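PDB 5EC6: HpuA from Kingella denitrificans ATCC 33394, which probably serves as an outer-membrane lipoprotein receptor that binds haemoglobin so that its haem iron can be taken up. Local coordinates for residues 17-22 and 80-85. Sequence-based numbering, arbitrary orientation. Where two conformers were deposited one is given.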
loop_
_atom_site.group_PDB
_atom_site.type_symbol
_atom_site.label_atom_id
_atom_site.label_comp_id
_atom_site.label_asym_id
_atom_site.label_seq_id
_atom_site.Cartn_x
_atom_site.Cartn_y
_atom_site.Cartn_z
ATOM N N PRO A 17 12.527 2.410 -20.020
ATOM C CA PRO A 17 13.105 3.736 -20.026
ATOM C C PRO A 17 13.548 4.226 -18.652
ATOM O O PRO A 17 13.043 3.749 -17.632
ATOM C CB PRO A 17 11.987 4.616 -20.560
ATOM C CG PRO A 17 10.744 3.837 -20.408
ATOM C CD PRO A 17 11.121 2.404 -20.447
ATOM N N VAL A 18 14.473 5.184 -18.643
ATOM C CA VAL A 18 14.999 5.737 -17.422
ATOM C C VAL A 18 14.012 6.788 -16.975
ATOM O O VAL A 18 13.608 7.646 -17.760
ATOM C CB VAL A 18 16.421 6.328 -17.624
ATOM C CG1 VAL A 18 16.879 7.104 -16.390
ATOM C CG2 VAL A 18 17.380 5.199 -17.931
ATOM N N LEU A 19 13.605 6.743 -15.692
ATOM C CA LEU A 19 12.649 7.702 -15.211
ATOM C C LEU A 19 13.335 8.967 -14.684
ATOM O O LEU A 19 14.180 8.911 -13.788
ATOM C CB LEU A 19 11.811 7.056 -14.097
ATOM C CG LEU A 19 10.655 7.900 -13.540
ATOM C CD1 LEU A 19 9.583 8.160 -14.575
ATOM C CD2 LEU A 19 10.071 7.243 -12.295
ATOM N N ARG A 20 12.964 10.110 -15.244
ATOM C CA ARG A 20 13.452 11.381 -14.772
ATOM C C ARG A 20 12.630 11.984 -13.640
ATOM O O ARG A 20 11.388 11.961 -13.667
ATOM C CB ARG A 20 13.554 12.388 -15.933
ATOM C CG ARG A 20 14.586 11.961 -16.986
ATOM C CD ARG A 20 14.712 12.973 -18.144
ATOM N NE ARG A 20 13.402 13.402 -18.631
ATOM C CZ ARG A 20 12.579 12.693 -19.416
ATOM N NH1 ARG A 20 12.911 11.494 -19.887
ATOM N NH2 ARG A 20 11.403 13.205 -19.756
ATOM N N ALA A 21 13.337 12.610 -12.724
ATOM C CA ALA A 21 12.701 13.277 -11.594
ATOM C C ALA A 21 11.802 14.403 -12.033
ATOM O O ALA A 21 12.072 15.106 -13.034
ATOM C CB ALA A 21 13.718 13.793 -10.642
ATOM N N VAL A 22 10.747 14.614 -11.259
ATOM C CA VAL A 22 9.874 15.770 -11.474
ATOM C C VAL A 22 10.458 17.037 -10.885
ATOM O O VAL A 22 10.847 17.086 -9.723
ATOM C CB VAL A 22 8.467 15.479 -10.872
ATOM C CG1 VAL A 22 7.526 16.663 -11.070
ATOM C CG2 VAL A 22 7.883 14.237 -11.510
ATOM N N TYR A 80 11.833 13.828 -6.584
ATOM C CA TYR A 80 10.433 13.429 -6.729
ATOM C C TYR A 80 10.175 12.657 -8.011
ATOM O O TYR A 80 10.724 12.974 -9.079
ATOM C CB TYR A 80 9.543 14.659 -6.743
ATOM C CG TYR A 80 9.410 15.424 -5.456
ATOM C CD1 TYR A 80 10.318 16.427 -5.114
ATOM C CD2 TYR A 80 8.370 15.190 -4.592
ATOM C CE1 TYR A 80 10.183 17.127 -3.951
ATOM C CE2 TYR A 80 8.212 15.908 -3.448
ATOM C CZ TYR A 80 9.113 16.903 -3.128
ATOM O OH TYR A 80 8.985 17.632 -1.985
ATOM N N TYR A 81 9.333 11.642 -7.910
ATOM C CA TYR A 81 8.995 10.760 -9.025
ATOM C C TYR A 81 7.504 10.525 -9.157
ATOM O O TYR A 81 6.789 10.435 -8.157
ATOM C CB TYR A 81 9.702 9.405 -8.939
ATOM C CG TYR A 81 11.220 9.568 -8.975
ATOM C CD1 TYR A 81 11.888 9.729 -10.211
ATOM C CD2 TYR A 81 11.953 9.689 -7.805
ATOM C CE1 TYR A 81 13.257 9.968 -10.234
ATOM C CE2 TYR A 81 13.342 9.917 -7.826
ATOM C CZ TYR A 81 13.971 10.077 -9.040
ATOM O OH TYR A 81 15.332 10.270 -9.022
ATOM N N ASP A 82 7.015 10.457 -10.392
ATOM C CA ASP A 82 5.608 10.106 -10.529
ATOM C C ASP A 82 5.398 8.609 -10.536
ATOM O O ASP A 82 6.315 7.807 -10.724
ATOM C CB ASP A 82 4.931 10.847 -11.701
ATOM C CG ASP A 82 5.755 10.858 -12.956
ATOM O OD1 ASP A 82 6.525 9.929 -13.157
ATOM O OD2 ASP A 82 5.614 11.823 -13.739
ATOM N N PHE A 83 4.159 8.226 -10.261
ATOM C CA PHE A 83 3.713 6.872 -10.434
ATOM C C PHE A 83 3.230 6.742 -11.878
ATOM O O PHE A 83 2.298 7.434 -12.284
ATOM C CB PHE A 83 2.590 6.559 -9.467
ATOM C CG PHE A 83 3.016 6.622 -8.017
ATOM C CD1 PHE A 83 3.819 5.623 -7.486
ATOM C CD2 PHE A 83 2.639 7.703 -7.185
ATOM C CE1 PHE A 83 4.231 5.669 -6.129
ATOM C CE2 PHE A 83 3.049 7.740 -5.854
ATOM C CZ PHE A 83 3.835 6.735 -5.331
ATOM N N GLY A 84 3.875 5.908 -12.653
ATOM C CA GLY A 84 3.453 5.809 -14.055
ATOM C C GLY A 84 3.442 4.405 -14.556
ATOM O O GLY A 84 3.321 3.447 -13.804
ATOM N N THR A 85 3.632 4.270 -15.867
ATOM C CA THR A 85 3.388 2.996 -16.501
ATOM C C THR A 85 4.502 1.996 -16.346
ATOM O O THR A 85 4.244 0.811 -16.401
ATOM C CB THR A 85 3.031 3.180 -17.999
ATOM O OG1 THR A 85 4.204 3.465 -18.753
ATOM C CG2 THR A 85 2.053 4.324 -18.174
HETATM O O HOH W 1 9.018 10.996 -12.498
HETATM O O HOH W 2 12.810 16.164 -8.109
#
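L19 and A21 approach the Y81 ring obliquely from opposite sides of its plane. L19 reaches it with a methyl, CD2 standing 3.7 Å from Y81 CD1; with CG anti to the backbone N (chi1 -175°), the leucine extends across the gap. Farther out on the ring A21 takes over, its CA 3.6 Å from Y81 CE1 and its CB methyl beside the same atom. V22 adds an apolar contact with Y80, CB to CB at 4.3 Å. In one of the two D82 conformers, L19 CD1 and V22 CG2 lie near its carboxylate. One direct backbone hydrogen bond spans the gap, V22 N to Y80 O at 2.7 Å (161° at the hydrogen), and the same oxygen receives a CA-H...O contact from A21 CA at 3.2 Å. Two waters extend this pairing: one donates to R20 O and accepts from D82 N, the other links V22 O with Y80 N. Beyond them, D111 accepts hydrogen bonds from both Y81 OH and A21 N, tying the two sides together. The N-terminal loop 17-22 so runs along strand 80-81, an outermost strand of a four-stranded antiparallel sheet, where it pairs with strand 65-74; L72 of that strand touches V22 and D82.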